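Side-chain contacts in SidF, inhibitor of growth family, member 3 (Legionella pneumophila subsp. pneumophila, PDB 4FYE), which acts as a phosphoinositide phosphatase, probably removing the 3-phosphate from the inositol ring of membrane phosphoinositides: residues 300-305 against 406-411; 356-361 against 382-387; 308-313 against 341-346; 378-383 against 412-417. The protein carries 1 engineered substitution. One frame throughout, in Å; residues are numbered along the deposited sequence.

Overall arrangement
None of the four contacts has a hydrogen bond between its segments. Contacts 1, 2 and 4 set helices 284-311 and 373-387 against one mixed sheet, and their touching side chains are all buried. Contacts 1 and 4 use successive parts of strand 402-416, while contact 2 uses the neighbouring strand 353-360 and shares Gln382 and Met383 with contact 4, their centres about 4 Å apart. Contact 3 joins the end of helix 284-311 to helix 335-349; it lies farthest from the chain's centre, about 23 Å, and its Met313 is partly exposed. Aliphatic groups and a tyrosine serve contact 1, and contact 3 adds a methionine. Contacts 2 and 4 set a charged residue beside a methionine, Glu356 by its carboxylate, Arg381 by its aliphatic root.

Contact 1: residues 300-305 against 406-411; sequences EVIQTL and TAVGYQ
Ile302 meets Val408 and Tyr410 with different branches, and all of this contact is apolar. Its CD1 reaches Tyr410 where the side chain leaves the backbone, 3.5 Å from Tyr410 CD1 and 3.6 Å from Tyr410 CB, and approaches the ring obliquely. Its other branch, CG2, slides past Val408 in the opposite sense, with 4.0 Å between Ile302 CG2 and Val408 CG1. With CG1 beside the backbone N (chi1 -55°) and CG2 anti to it, the isoleucine spreads over both strand residues, which suits a beta-branched chain here. Val408 and Tyr410, two apart, lie on one face of strand 402-416, so helix 284-311 packs on the sheet face as in alpha/beta layer packing. Phe387 of helix 373-387 touches both Ile302 and Tyr410.

Polar links run past the contact rather than across it. The tyrosine hydroxyl bonds to the carboxylate of Glu356 on the adjacent strand, which fixes the far end of the ring. Within the helix, Thr304 folds its hydroxyl back: OG1 donates to Glu300 O over 3.1 Å from above the carbonyl plane, and Thr304 N shares that acceptor. Glu300 OE2 in turn accepts from Asn243 N and Gln214 NE2.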
loop_
_atom_site.group_PDB
_atom_site.type_symbol
_atom_site.label_atom_id
_atom_site.label_comp_id
_atom_site.label_asym_id
_atom_site.label_seq_id
_atom_site.Cartn_x
_atom_site.Cartn_y
_atom_site.Cartn_z
ATOM N N GLU A 300 12.626 -9.191 0.813
ATOM C CA GLU A 300 11.332 -9.787 0.505
ATOM C C GLU A 300 10.539 -8.872 -0.392
ATOM O O GLU A 300 9.937 -9.298 -1.367
ATOM C CB GLU A 300 10.556 -10.114 1.766
ATOM C CG GLU A 300 9.234 -10.891 1.559
ATOM C CD GLU A 300 8.238 -10.787 2.742
ATOM O OE1 GLU A 300 7.008 -10.999 2.531
ATOM O OE2 GLU A 300 8.640 -10.468 3.893
ATOM N N VAL A 301 10.567 -7.586 -0.086
ATOM C CA VAL A 301 9.950 -6.604 -0.958
ATOM C C VAL A 301 10.492 -6.683 -2.396
ATOM O O VAL A 301 9.738 -6.451 -3.329
ATOM C CB VAL A 301 10.119 -5.159 -0.382
ATOM C CG1 VAL A 301 9.794 -4.037 -1.403
ATOM C CG2 VAL A 301 9.308 -5.035 0.868
ATOM N N ILE A 302 11.785 -6.956 -2.572
ATOM C CA ILE A 302 12.346 -7.080 -3.931
ATOM C C ILE A 302 11.773 -8.312 -4.574
ATOM O O ILE A 302 11.381 -8.313 -5.727
ATOM C CB ILE A 302 13.866 -7.138 -3.948
ATOM C CG1 ILE A 302 14.402 -5.909 -3.223
ATOM C CG2 ILE A 302 14.396 -7.275 -5.389
ATOM C CD1 ILE A 302 15.781 -5.502 -3.629
ATOM N N GLN A 303 11.671 -9.364 -3.804
ATOM C CA GLN A 303 11.123 -10.560 -4.325
ATOM C C GLN A 303 9.663 -10.368 -4.785
ATOM O O GLN A 303 9.272 -10.849 -5.865
ATOM C CB GLN A 303 11.215 -11.650 -3.272
ATOM C CG GLN A 303 10.738 -12.986 -3.791
ATOM C CD GLN A 303 11.024 -14.094 -2.834
ATOM O OE1 GLN A 303 10.147 -14.453 -2.049
ATOM N NE2 GLN A 303 12.253 -14.620 -2.857
ATOM N N THR A 304 8.878 -9.634 -4.013
ATOM C CA THR A 304 7.463 -9.412 -4.342
ATOM C C THR A 304 7.365 -8.467 -5.560
ATOM O O THR A 304 6.511 -8.685 -6.398
ATOM C CB THR A 304 6.737 -8.861 -3.103
ATOM O OG1 THR A 304 6.974 -9.760 -2.024
ATOM C CG2 THR A 304 5.184 -8.684 -3.285
ATOM N N LEU A 305 8.234 -7.458 -5.718
ATOM C CA LEU A 305 8.069 -6.668 -6.914
ATOM C C LEU A 305 8.401 -7.447 -8.180
ATOM O O LEU A 305 7.741 -7.305 -9.223
ATOM C CB LEU A 305 8.901 -5.435 -6.844
ATOM C CG LEU A 305 8.703 -4.417 -5.714
ATOM C CD1 LEU A 305 8.878 -3.046 -6.278
ATOM C CD2 LEU A 305 7.424 -4.404 -4.911
ATOM N N THR A 406 17.040 -16.178 -9.063
ATOM C CA THR A 406 17.691 -15.201 -9.924
ATOM C C THR A 406 18.145 -13.988 -9.152
ATOM O O THR A 406 17.484 -13.536 -8.226
ATOM C CB THR A 406 16.686 -14.409 -10.801
ATOM O OG1 THR A 406 15.367 -14.927 -10.700
ATOM C CG2 THR A 406 17.147 -14.246 -12.195
ATOM N N ALA A 407 19.170 -13.357 -9.659
ATOM C CA ALA A 407 19.508 -12.009 -9.239
ATOM C C ALA A 407 18.416 -11.086 -9.767
ATOM O O ALA A 407 17.885 -11.385 -10.818
ATOM C CB ALA A 407 20.878 -11.633 -9.811
ATOM N N VAL A 408 18.063 -10.020 -9.050
ATOM C CA VAL A 408 17.115 -8.997 -9.543
ATOM C C VAL A 408 17.678 -7.608 -9.236
ATOM O O VAL A 408 18.019 -7.353 -8.092
ATOM C CB VAL A 408 15.736 -9.026 -8.867
ATOM C CG1 VAL A 408 14.904 -7.804 -9.335
ATOM C CG2 VAL A 408 14.925 -10.288 -9.240
ATOM N N GLY A 409 17.734 -6.715 -10.250
ATOM C CA GLY A 409 18.220 -5.327 -10.138
ATOM C C GLY A 409 17.223 -4.491 -9.326
ATOM O O GLY A 409 16.011 -4.713 -9.418
ATOM N N TYR A 410 17.709 -3.557 -8.502
ATOM C CA TYR A 410 16.816 -2.687 -7.689
ATOM C C TYR A 410 17.131 -1.194 -7.817
ATOM O O TYR A 410 18.282 -0.794 -7.961
ATOM C CB TYR A 410 16.763 -3.162 -6.240
ATOM C CG TYR A 410 15.845 -2.393 -5.326
ATOM C CD1 TYR A 410 14.470 -2.684 -5.240
ATOM C CD2 TYR A 410 16.365 -1.366 -4.508
ATOM C CE1 TYR A 410 13.648 -1.951 -4.376
ATOM C CE2 TYR A 410 15.573 -0.668 -3.633
ATOM C CZ TYR A 410 14.235 -0.945 -3.565
ATOM O OH TYR A 410 13.503 -0.183 -2.724
ATOM N N GLN A 411 16.084 -0.380 -7.854
ATOM C CA GLN A 411 16.198 1.069 -7.842
ATOM C C GLN A 411 15.140 1.596 -6.883
ATOM O O GLN A 411 13.966 1.259 -7.011
ATOM C CB GLN A 411 15.955 1.656 -9.226
ATOM C CG GLN A 411 17.020 1.268 -10.250
ATOM C CD GLN A 411 16.974 2.142 -11.497
ATOM O OE1 GLN A 411 16.423 1.734 -12.527
ATOM N NE2 GLN A 411 17.548 3.350 -11.410
#

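Contact 2: residues 356-361 against 382-387; sequences ECYTQV and QMMDAF
Met384 lays its sulfur against Tyr358 and its methyl against Glu356, crossing both side chains at about a right angle. Wedged between them, it forms the close-packed part of the contact. SD sits 3.8 Å from Tyr358 CB and 3.9 Å from Tyr358 CD2, and the 5.1 Å from Met384 SD to the Tyr358 ring centroid, 70° off the ring normal, makes an oblique Met-aromatic contact. The bend at chi3 (62°) turns the methyl toward the carboxylate, leaving 3.9 Å between Met384 CE and Glu356 OE2, a van der Waals neighbour only. A flexible, unbranched thioether suits this place, since it can turn its sulfur to the root of the ring and its methyl to the neighbouring side chain. Gln360 CB packs one face of the ring, 3.7 Å above the plane.

The carboxylate finds its polar partners outside the two segments: OE1 in Arg273 and Thr643, OE2 in Gln298 and the Tyr410 hydroxyl. Four partners thus grip its two oxygens and fix its orientation.

The loose part is the rest of the helix segment, which does not meet segment 356-361; Gln382, there, is partly exposed.

Strand 353-360 lies between strands 402-416 and 641-645 of the sheet; helix 373-387 packs on one of its faces, next to helix 284-311, while Cys357 and Thr359 turn to helix 626-637.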
loop_
_atom_site.group_PDB
_atom_site.type_symbol
_atom_site.label_atom_id
_atom_site.label_comp_id
_atom_site.label_asym_id
_atom_site.label_seq_id
_atom_site.Cartn_x
_atom_site.Cartn_y
_atom_site.Cartn_z
ATOM N N GLU A 356 11.213 0.476 -7.093
ATOM C CA GLU A 356 10.219 0.746 -6.087
ATOM C C GLU A 356 10.104 2.229 -5.773
ATOM O O GLU A 356 11.118 2.874 -5.516
ATOM C CB GLU A 356 10.541 -0.010 -4.822
ATOM C CG GLU A 356 9.507 0.195 -3.731
ATOM C CD GLU A 356 9.945 -0.299 -2.329
ATOM O OE1 GLU A 356 9.110 -0.113 -1.402
ATOM O OE2 GLU A 356 11.068 -0.888 -2.139
ATOM N N CYS A 357 8.868 2.754 -5.782
ATOM C CA CYS A 357 8.586 4.121 -5.326
ATOM C C CYS A 357 7.729 4.063 -4.042
ATOM O O CYS A 357 6.532 3.757 -4.067
ATOM C CB CYS A 357 7.869 4.927 -6.423
ATOM S SG CYS A 357 7.364 6.607 -5.868
ATOM N N TYR A 358 8.343 4.325 -2.912
ATOM C CA TYR A 358 7.648 4.188 -1.643
ATOM C C TYR A 358 7.130 5.575 -1.248
ATOM O O TYR A 358 7.897 6.423 -0.878
ATOM C CB TYR A 358 8.616 3.549 -0.625
ATOM C CG TYR A 358 8.088 3.455 0.765
ATOM C CD1 TYR A 358 6.754 3.142 1.017
ATOM C CD2 TYR A 358 8.925 3.631 1.852
ATOM C CE1 TYR A 358 6.279 3.054 2.324
ATOM C CE2 TYR A 358 8.447 3.584 3.146
ATOM C CZ TYR A 358 7.129 3.304 3.386
ATOM O OH TYR A 358 6.676 3.229 4.705
ATOM N N THR A 359 5.847 5.872 -1.381
ATOM C CA THR A 359 5.422 7.182 -0.841
ATOM C C THR A 359 4.936 7.001 0.602
ATOM O O THR A 359 3.823 6.575 0.861
ATOM C CB THR A 359 4.389 7.875 -1.711
ATOM O OG1 THR A 359 3.404 6.940 -1.990
ATOM C CG2 THR A 359 5.027 8.311 -3.109
ATOM N N GLN A 360 5.815 7.303 1.543
ATOM C CA GLN A 360 5.477 7.141 2.952
ATOM C C GLN A 360 4.729 8.383 3.437
ATOM O O GLN A 360 4.921 9.501 2.899
ATOM C CB GLN A 360 6.776 6.988 3.730
ATOM C CG GLN A 360 6.643 6.581 5.164
ATOM C CD GLN A 360 8.011 6.567 5.867
ATOM O OE1 GLN A 360 8.789 7.557 5.819
ATOM N NE2 GLN A 360 8.305 5.448 6.539
ATOM N N VAL A 361 3.939 8.205 4.489
ATOM C CA VAL A 361 2.968 9.195 4.894
ATOM C C VAL A 361 2.837 9.377 6.460
ATOM O O VAL A 361 1.989 10.057 6.961
ATOM C CB VAL A 361 1.699 8.828 4.101
ATOM C CG1 VAL A 361 0.590 8.340 4.964
ATOM C CG2 VAL A 361 1.348 9.877 3.062
ATOM N N GLN A 382 17.250 3.974 4.458
ATOM C CA GLN A 382 18.637 3.524 4.385
ATOM C C GLN A 382 18.759 2.142 3.701
ATOM O O GLN A 382 19.648 1.923 2.838
ATOM C CB GLN A 382 19.200 3.536 5.806
ATOM C CG GLN A 382 20.457 2.737 6.060
ATOM C CD GLN A 382 21.064 2.995 7.439
ATOM O OE1 GLN A 382 22.296 2.940 7.591
ATOM N NE2 GLN A 382 20.214 3.307 8.445
ATOM N N MET A 383 17.862 1.218 4.058
ATOM C CA MET A 383 17.872 -0.117 3.440
ATOM C C MET A 383 17.437 -0.096 1.932
ATOM O O MET A 383 18.025 -0.769 1.098
ATOM C CB MET A 383 17.115 -1.150 4.303
ATOM C CG MET A 383 17.461 -1.143 5.792
ATOM S SD MET A 383 19.206 -1.399 6.300
ATOM C CE MET A 383 20.035 -0.014 5.592
ATOM N N MET A 384 16.437 0.706 1.589
ATOM C CA MET A 384 16.121 0.934 0.187
ATOM C C MET A 384 17.338 1.414 -0.581
ATOM O O MET A 384 17.620 0.906 -1.685
ATOM C CB MET A 384 14.927 1.918 -0.003
ATOM C CG MET A 384 13.556 1.348 0.384
ATOM S SD MET A 384 12.237 2.562 0.099
ATOM C CE MET A 384 12.499 2.680 -1.652
ATOM N N ASP A 385 18.057 2.392 -0.027
ATOM C CA ASP A 385 19.267 2.927 -0.709
ATOM C C ASP A 385 20.453 1.951 -0.658
ATOM O O ASP A 385 21.349 2.021 -1.508
ATOM C CB ASP A 385 19.696 4.300 -0.157
ATOM C CG ASP A 385 19.104 5.494 -0.938
ATOM O OD1 ASP A 385 18.766 5.374 -2.154
ATOM O OD2 ASP A 385 18.976 6.582 -0.302
ATOM N N ALA A 386 20.462 1.069 0.345
ATOM C CA ALA A 386 21.471 -0.002 0.472
ATOM C C ALA A 386 21.425 -0.892 -0.737
ATOM O O ALA A 386 22.492 -1.239 -1.308
ATOM C CB ALA A 386 21.194 -0.843 1.711
ATOM N N PHE A 387 20.200 -1.256 -1.147
ATOM C CA PHE A 387 20.042 -2.102 -2.336
ATOM C C PHE A 387 20.081 -1.323 -3.633
ATOM O O PHE A 387 20.370 -1.916 -4.685
ATOM C CB PHE A 387 18.748 -2.932 -2.282
ATOM C CG PHE A 387 18.878 -4.249 -1.523
ATOM C CD1 PHE A 387 19.536 -5.365 -2.104
ATOM C CD2 PHE A 387 18.311 -4.403 -0.256
ATOM C CE1 PHE A 387 19.603 -6.602 -1.437
ATOM C CE2 PHE A 387 18.392 -5.648 0.415
ATOM C CZ PHE A 387 19.022 -6.752 -0.190
#

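Contact 3: residues 308-313 against 341-346; sequences RQIDRM and QLIKLY
Ile310 and Ile343 form the aliphatic part of this helix-helix contact, crossing each other at a slant. A single methyl of the first, Ile310 CG2, rests on the second, 3.7 Å from Ile343 CD1 and 3.9 Å from Ile343 CG1. The other end of Ile310 turns to Tyr346, with CD1 at the ring's edge near its plane, 4.3 Å from Tyr346 CE2. Branched chains suit this seam because one residue can serve two neighbours.

The sulfur-aromatic part belongs to Met313, which meets Tyr346 at about a right angle. Met313 SD is 4.5 Å from the Tyr346 ring centroid, 31° off the normal, an oblique Met-aromatic contact; the modelled position of its methyl is doubtful. Met313 lies just past the helical turns, where its N still bonds to Ile310 O, and a side-chain CG beside the backbone N (chi1 -61°) carries the thioether to the tyrosine.

Charged groups keep to other sides of segment 308-313. The guanidinium groups of Arg308 and Arg312 lie over one another, offset, and both form salt bridges to Asp265, so the carboxylate offsets their like charge; Asp311 pairs with Arg248.

Leu318 of helix 315-320 touches Met313, Ile343 and Tyr346, so three consecutive helices, 284-311, 315-320 and 335-349, pack round it, while Ile343 also touches Ile396 and Thr398 of strand 391-399, at the edge of the four-stranded sheet.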
loop_
_atom_site.group_PDB
_atom_site.type_symbol
_atom_site.label_atom_id
_atom_site.label_comp_id
_atom_site.label_asym_id
_atom_site.label_seq_id
_atom_site.Cartn_x
_atom_site.Cartn_y
_atom_site.Cartn_z
ATOM N N ARG A 308 5.408 -9.480 -9.144
ATOM C CA ARG A 308 4.351 -8.659 -9.757
ATOM C C ARG A 308 4.738 -8.475 -11.277
ATOM O O ARG A 308 3.914 -8.615 -12.165
ATOM C CB ARG A 308 4.167 -7.287 -9.052
ATOM C CG ARG A 308 3.356 -6.271 -9.890
ATOM C CD ARG A 308 2.834 -4.957 -9.149
ATOM N NE ARG A 308 3.689 -4.036 -9.707
ATOM C CZ ARG A 308 3.478 -3.073 -10.559
ATOM N NH1 ARG A 308 2.291 -2.531 -10.846
ATOM N NH2 ARG A 308 4.597 -2.533 -10.949
ATOM N N GLN A 309 6.020 -8.236 -11.542
ATOM C CA GLN A 309 6.458 -7.950 -12.862
ATOM C C GLN A 309 6.193 -9.168 -13.734
ATOM O O GLN A 309 5.715 -9.007 -14.835
ATOM C CB GLN A 309 7.932 -7.550 -12.832
ATOM C CG GLN A 309 8.466 -6.996 -14.136
ATOM C CD GLN A 309 9.844 -6.379 -13.978
ATOM O OE1 GLN A 309 10.830 -6.978 -14.363
ATOM N NE2 GLN A 309 9.908 -5.190 -13.362
ATOM N N ILE A 310 6.451 -10.385 -13.245
ATOM C CA ILE A 310 6.118 -11.583 -13.997
ATOM C C ILE A 310 4.562 -11.710 -14.244
ATOM O O ILE A 310 4.115 -12.073 -15.380
ATOM C CB ILE A 310 6.707 -12.870 -13.345
ATOM C CG1 ILE A 310 8.166 -13.168 -13.752
ATOM C CG2 ILE A 310 5.971 -14.111 -13.857
ATOM C CD1 ILE A 310 9.195 -12.134 -13.480
ATOM N N ASP A 311 3.751 -11.423 -13.208
ATOM C CA ASP A 311 2.275 -11.463 -13.289
ATOM C C ASP A 311 1.755 -10.551 -14.388
ATOM O O ASP A 311 0.680 -10.784 -14.934
ATOM C CB ASP A 311 1.646 -10.828 -12.020
ATOM C CG ASP A 311 1.834 -11.646 -10.800
ATOM O OD1 ASP A 311 2.473 -12.743 -10.944
ATOM O OD2 ASP A 311 1.355 -11.180 -9.702
ATOM N N ARG A 312 2.422 -9.418 -14.567
ATOM C CA ARG A 312 1.983 -8.452 -15.541
ATOM C C ARG A 312 2.405 -8.851 -16.952
ATOM O O ARG A 312 2.109 -8.135 -17.876
ATOM C CB ARG A 312 2.478 -7.059 -15.178
ATOM C CG ARG A 312 1.662 -6.545 -14.005
ATOM C CD ARG A 312 2.224 -5.414 -13.156
ATOM N NE ARG A 312 2.711 -4.249 -13.900
ATOM C CZ ARG A 312 1.887 -3.413 -14.498
ATOM N NH1 ARG A 312 0.589 -3.655 -14.424
ATOM N NH2 ARG A 312 2.332 -2.349 -15.116
ATOM N N MET A 313 3.081 -9.975 -17.130
ATOM C CA MET A 313 3.306 -10.463 -18.496
ATOM C C MET A 313 2.388 -11.579 -18.973
ATOM O O MET A 313 2.143 -12.590 -18.273
ATOM C CB MET A 313 4.754 -10.849 -18.686
ATOM C CG MET A 313 5.600 -9.596 -18.444
ATOM S SD MET A 313 7.327 -9.771 -18.809
ATOM C CE MET A 313 7.721 -10.842 -17.488
ATOM N N GLN A 341 7.002 -22.998 -17.925
ATOM C CA GLN A 341 8.168 -23.198 -18.759
ATOM C C GLN A 341 8.592 -21.839 -19.355
ATOM O O GLN A 341 9.763 -21.487 -19.376
ATOM C CB GLN A 341 7.836 -24.220 -19.857
ATOM C CG GLN A 341 9.042 -24.700 -20.614
ATOM C CD GLN A 341 8.678 -25.472 -21.907
ATOM O OE1 GLN A 341 7.682 -25.172 -22.595
ATOM N NE2 GLN A 341 9.498 -26.464 -22.245
ATOM N N LEU A 342 7.619 -21.072 -19.826
ATOM C CA LEU A 342 7.828 -19.716 -20.267
ATOM C C LEU A 342 8.475 -18.859 -19.190
ATOM O O LEU A 342 9.407 -18.132 -19.488
ATOM C CB LEU A 342 6.490 -19.101 -20.653
ATOM C CG LEU A 342 6.091 -19.139 -22.126
ATOM C CD1 LEU A 342 7.067 -19.927 -22.995
ATOM C CD2 LEU A 342 4.642 -19.571 -22.284
ATOM N N ILE A 343 8.015 -18.955 -17.943
ATOM C CA ILE A 343 8.548 -18.076 -16.907
ATOM C C ILE A 343 9.987 -18.424 -16.619
ATOM O O ILE A 343 10.870 -17.553 -16.559
ATOM C CB ILE A 343 7.713 -18.115 -15.641
ATOM C CG1 ILE A 343 6.401 -17.418 -15.929
ATOM C CG2 ILE A 343 8.433 -17.404 -14.473
ATOM C CD1 ILE A 343 5.367 -17.617 -14.806
ATOM N N LYS A 344 10.223 -19.719 -16.517
ATOM C CA LYS A 344 11.552 -20.233 -16.290
ATOM C C LYS A 344 12.539 -19.823 -17.400
ATOM O O LYS A 344 13.615 -19.377 -17.116
ATOM C CB LYS A 344 11.529 -21.766 -16.134
ATOM C CG LYS A 344 12.940 -22.303 -15.916
ATOM C CD LYS A 344 13.154 -23.767 -16.238
ATOM C CE LYS A 344 14.639 -23.967 -16.480
ATOM N NZ LYS A 344 15.014 -25.385 -16.232
ATOM N N LEU A 345 12.159 -19.983 -18.653
ATOM C CA LEU A 345 13.048 -19.610 -19.737
ATOM C C LEU A 345 13.222 -18.100 -19.763
ATOM O O LEU A 345 14.306 -17.623 -19.973
ATOM C CB LEU A 345 12.525 -20.127 -21.087
ATOM C CG LEU A 345 12.747 -21.635 -21.317
ATOM C CD1 LEU A 345 11.954 -22.228 -22.484
ATOM C CD2 LEU A 345 14.217 -22.020 -21.478
ATOM N N TYR A 346 12.155 -17.351 -19.496
ATOM C CA TYR A 346 12.206 -15.921 -19.489
ATOM C C TYR A 346 13.240 -15.448 -18.483
ATOM O O TYR A 346 14.052 -14.513 -18.794
ATOM C CB TYR A 346 10.833 -15.290 -19.212
ATOM C CG TYR A 346 10.917 -13.779 -18.941
ATOM C CD1 TYR A 346 11.358 -12.893 -19.918
ATOM C CD2 TYR A 346 10.613 -13.268 -17.740
ATOM C CE1 TYR A 346 11.470 -11.531 -19.671
ATOM C CE2 TYR A 346 10.709 -11.926 -17.481
ATOM C CZ TYR A 346 11.159 -11.064 -18.454
ATOM O OH TYR A 346 11.284 -9.699 -18.205
#

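Contact 4: residues 378-383 against 412-417; sequences EYVRQM and ARMSSW
Met414 reaches from the strand to the helix backbone at Arg381 and carries the largest share of the contact. Its chain is fully extended, CG anti to the backbone N (chi1 177°) and chi2 and chi3 also near 180°, so the sulfur arrives at the base of Arg381 rather than at its charged end. Met414 SD is modelled 3.2 Å from Arg381 CB, a tight distance to be read with caution; Met414 CE, beyond it, is 3.9 Å from the same CB. A long unbranched thioether suits a place where the gap to the helix must be bridged.

Arg381 offers its aliphatic root here and takes its guanidinium away. The chain bends at chi2 and chi3, and NE and NH2 form salt bridges to Asp385 and to Glu543, so a buried arginine pairs apolar packing with charge pairing. Val380 adds a smaller apolar touch, CG1 to Met414 CE at 4.2 Å.

Tyr358 touches both Val380 and Met414, and Phe377 also packs on the methionine. On the strand's other face Arg413 and Ser415 meet helix 438-458. Strand 402-416 is thus sandwiched between helices on either face, as in a layered alpha/beta/alpha core, with Met414 packing against helix 373-387.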
loop_
_atom_site.group_PDB
_atom_site.type_symbol
_atom_site.label_atom_id
_atom_site.label_comp_id
_atom_site.label_asym_id
_atom_site.label_seq_id
_atom_site.Cartn_x
_atom_site.Cartn_y
_atom_site.Cartn_z
ATOM N N GLU A 378 13.800 6.519 8.824
ATOM C CA GLU A 378 15.244 6.397 8.680
ATOM C C GLU A 378 15.763 5.007 8.270
ATOM O O GLU A 378 16.584 4.920 7.359
ATOM C CB GLU A 378 15.963 6.931 9.896
ATOM C CG GLU A 378 16.659 8.227 9.569
ATOM C CD GLU A 378 17.204 8.940 10.796
ATOM O OE1 GLU A 378 18.055 8.361 11.534
ATOM O OE2 GLU A 378 16.795 10.108 11.008
ATOM N N TYR A 379 15.242 3.935 8.869
ATOM C CA TYR A 379 15.727 2.592 8.571
ATOM C C TYR A 379 15.333 2.110 7.188
ATOM O O TYR A 379 16.061 1.333 6.551
ATOM C CB TYR A 379 15.191 1.615 9.587
ATOM C CG TYR A 379 15.779 1.752 10.967
ATOM C CD1 TYR A 379 16.473 2.903 11.344
ATOM C CD2 TYR A 379 15.657 0.734 11.899
ATOM C CE1 TYR A 379 17.041 3.035 12.599
ATOM C CE2 TYR A 379 16.162 0.900 13.170
ATOM C CZ TYR A 379 16.856 2.042 13.485
ATOM O OH TYR A 379 17.403 2.174 14.680
ATOM N N VAL A 380 14.165 2.542 6.737
ATOM C CA VAL A 380 13.614 1.990 5.523
ATOM C C VAL A 380 14.324 2.716 4.412
ATOM O O VAL A 380 14.866 2.084 3.485
ATOM C CB VAL A 380 12.069 2.140 5.470
ATOM C CG1 VAL A 380 11.566 1.977 4.052
ATOM C CG2 VAL A 380 11.360 1.160 6.407
ATOM N N ARG A 381 14.402 4.039 4.531
ATOM C CA ARG A 381 15.133 4.840 3.550
ATOM C C ARG A 381 16.614 4.403 3.388
ATOM O O ARG A 381 17.138 4.372 2.297
ATOM C CB ARG A 381 14.933 6.332 3.850
ATOM C CG ARG A 381 16.167 7.196 3.831
ATOM C CD ARG A 381 16.532 7.634 2.441
ATOM N NE ARG A 381 17.962 7.464 2.202
ATOM C CZ ARG A 381 18.917 7.213 3.108
ATOM N NH1 ARG A 381 18.648 7.099 4.401
ATOM N NH2 ARG A 381 20.171 7.074 2.705
ATOM N N GLN A 382 17.250 3.974 4.458
ATOM C CA GLN A 382 18.637 3.524 4.385
ATOM C C GLN A 382 18.759 2.142 3.701
ATOM O O GLN A 382 19.648 1.923 2.838
ATOM C CB GLN A 382 19.200 3.536 5.806
ATOM C CG GLN A 382 20.457 2.737 6.060
ATOM C CD GLN A 382 21.064 2.995 7.439
ATOM O OE1 GLN A 382 22.296 2.940 7.591
ATOM N NE2 GLN A 382 20.214 3.307 8.445
ATOM N N MET A 383 17.862 1.218 4.058
ATOM C CA MET A 383 17.872 -0.117 3.440
ATOM C C MET A 383 17.437 -0.096 1.932
ATOM O O MET A 383 18.025 -0.769 1.098
ATOM C CB MET A 383 17.115 -1.150 4.303
ATOM C CG MET A 383 17.461 -1.143 5.792
ATOM S SD MET A 383 19.206 -1.399 6.300
ATOM C CE MET A 383 20.035 -0.014 5.592
ATOM N N ALA A 412 15.576 2.421 -5.943
ATOM C CA ALA A 412 14.761 3.032 -4.953
ATOM C C ALA A 412 14.331 4.491 -5.254
ATOM O O ALA A 412 15.075 5.309 -5.813
ATOM C CB ALA A 412 15.533 3.046 -3.675
ATOM N N ARG A 413 13.109 4.802 -4.860
ATOM C CA ARG A 413 12.700 6.163 -4.764
ATOM C C ARG A 413 11.782 6.226 -3.526
ATOM O O ARG A 413 10.794 5.499 -3.407
ATOM C CB ARG A 413 11.949 6.630 -6.018
ATOM C CG ARG A 413 12.544 6.311 -7.386
ATOM C CD ARG A 413 13.450 7.435 -7.675
ATOM N NE ARG A 413 13.931 7.426 -9.024
ATOM C CZ ARG A 413 15.130 6.963 -9.356
ATOM N NH1 ARG A 413 15.905 6.440 -8.413
ATOM N NH2 ARG A 413 15.553 7.033 -10.618
ATOM N N MET A 414 12.111 7.118 -2.608
ATOM C CA MET A 414 11.418 7.146 -1.400
ATOM C C MET A 414 11.118 8.558 -1.076
ATOM O O MET A 414 12.035 9.372 -1.139
ATOM C CB MET A 414 12.229 6.554 -0.284
ATOM C CG MET A 414 11.379 6.720 0.964
ATOM S SD MET A 414 12.159 5.918 2.315
ATOM C CE MET A 414 11.082 6.174 3.668
ATOM N N SER A 415 9.848 8.841 -0.724
ATOM C CA SER A 415 9.459 10.172 -0.186
ATOM C C SER A 415 8.766 10.057 1.156
ATOM O O SER A 415 8.227 9.034 1.480
ATOM C CB SER A 415 8.568 10.953 -1.158
ATOM O OG SER A 415 7.369 10.260 -1.470
ATOM N N SER A 416 8.747 11.106 1.954
ATOM C CA SER A 416 8.085 10.965 3.216
ATOM C C SER A 416 7.477 12.279 3.596
ATOM O O SER A 416 8.173 13.171 4.074
ATOM C CB SER A 416 9.083 10.515 4.233
ATOM O OG SER A 416 8.422 10.320 5.457
ATOM N N TRP A 417 6.174 12.434 3.358
ATOM C CA TRP A 417 5.550 13.707 3.687
ATOM C C TRP A 417 4.337 13.400 4.472
ATOM O O TRP A 417 3.411 12.726 3.958
ATOM C CB TRP A 417 5.078 14.418 2.447
ATOM C CG TRP A 417 6.105 15.106 1.602
ATOM C CD1 TRP A 417 6.818 16.280 1.907
ATOM C CD2 TRP A 417 6.488 14.764 0.238
ATOM N NE1 TRP A 417 7.635 16.627 0.857
ATOM C CE2 TRP A 417 7.472 15.774 -0.180
ATOM C CE3 TRP A 417 6.134 13.773 -0.638
ATOM C CZ2 TRP A 417 8.069 15.749 -1.421
ATOM C CZ3 TRP A 417 6.733 13.746 -1.898
ATOM C CH2 TRP A 417 7.691 14.697 -2.276
#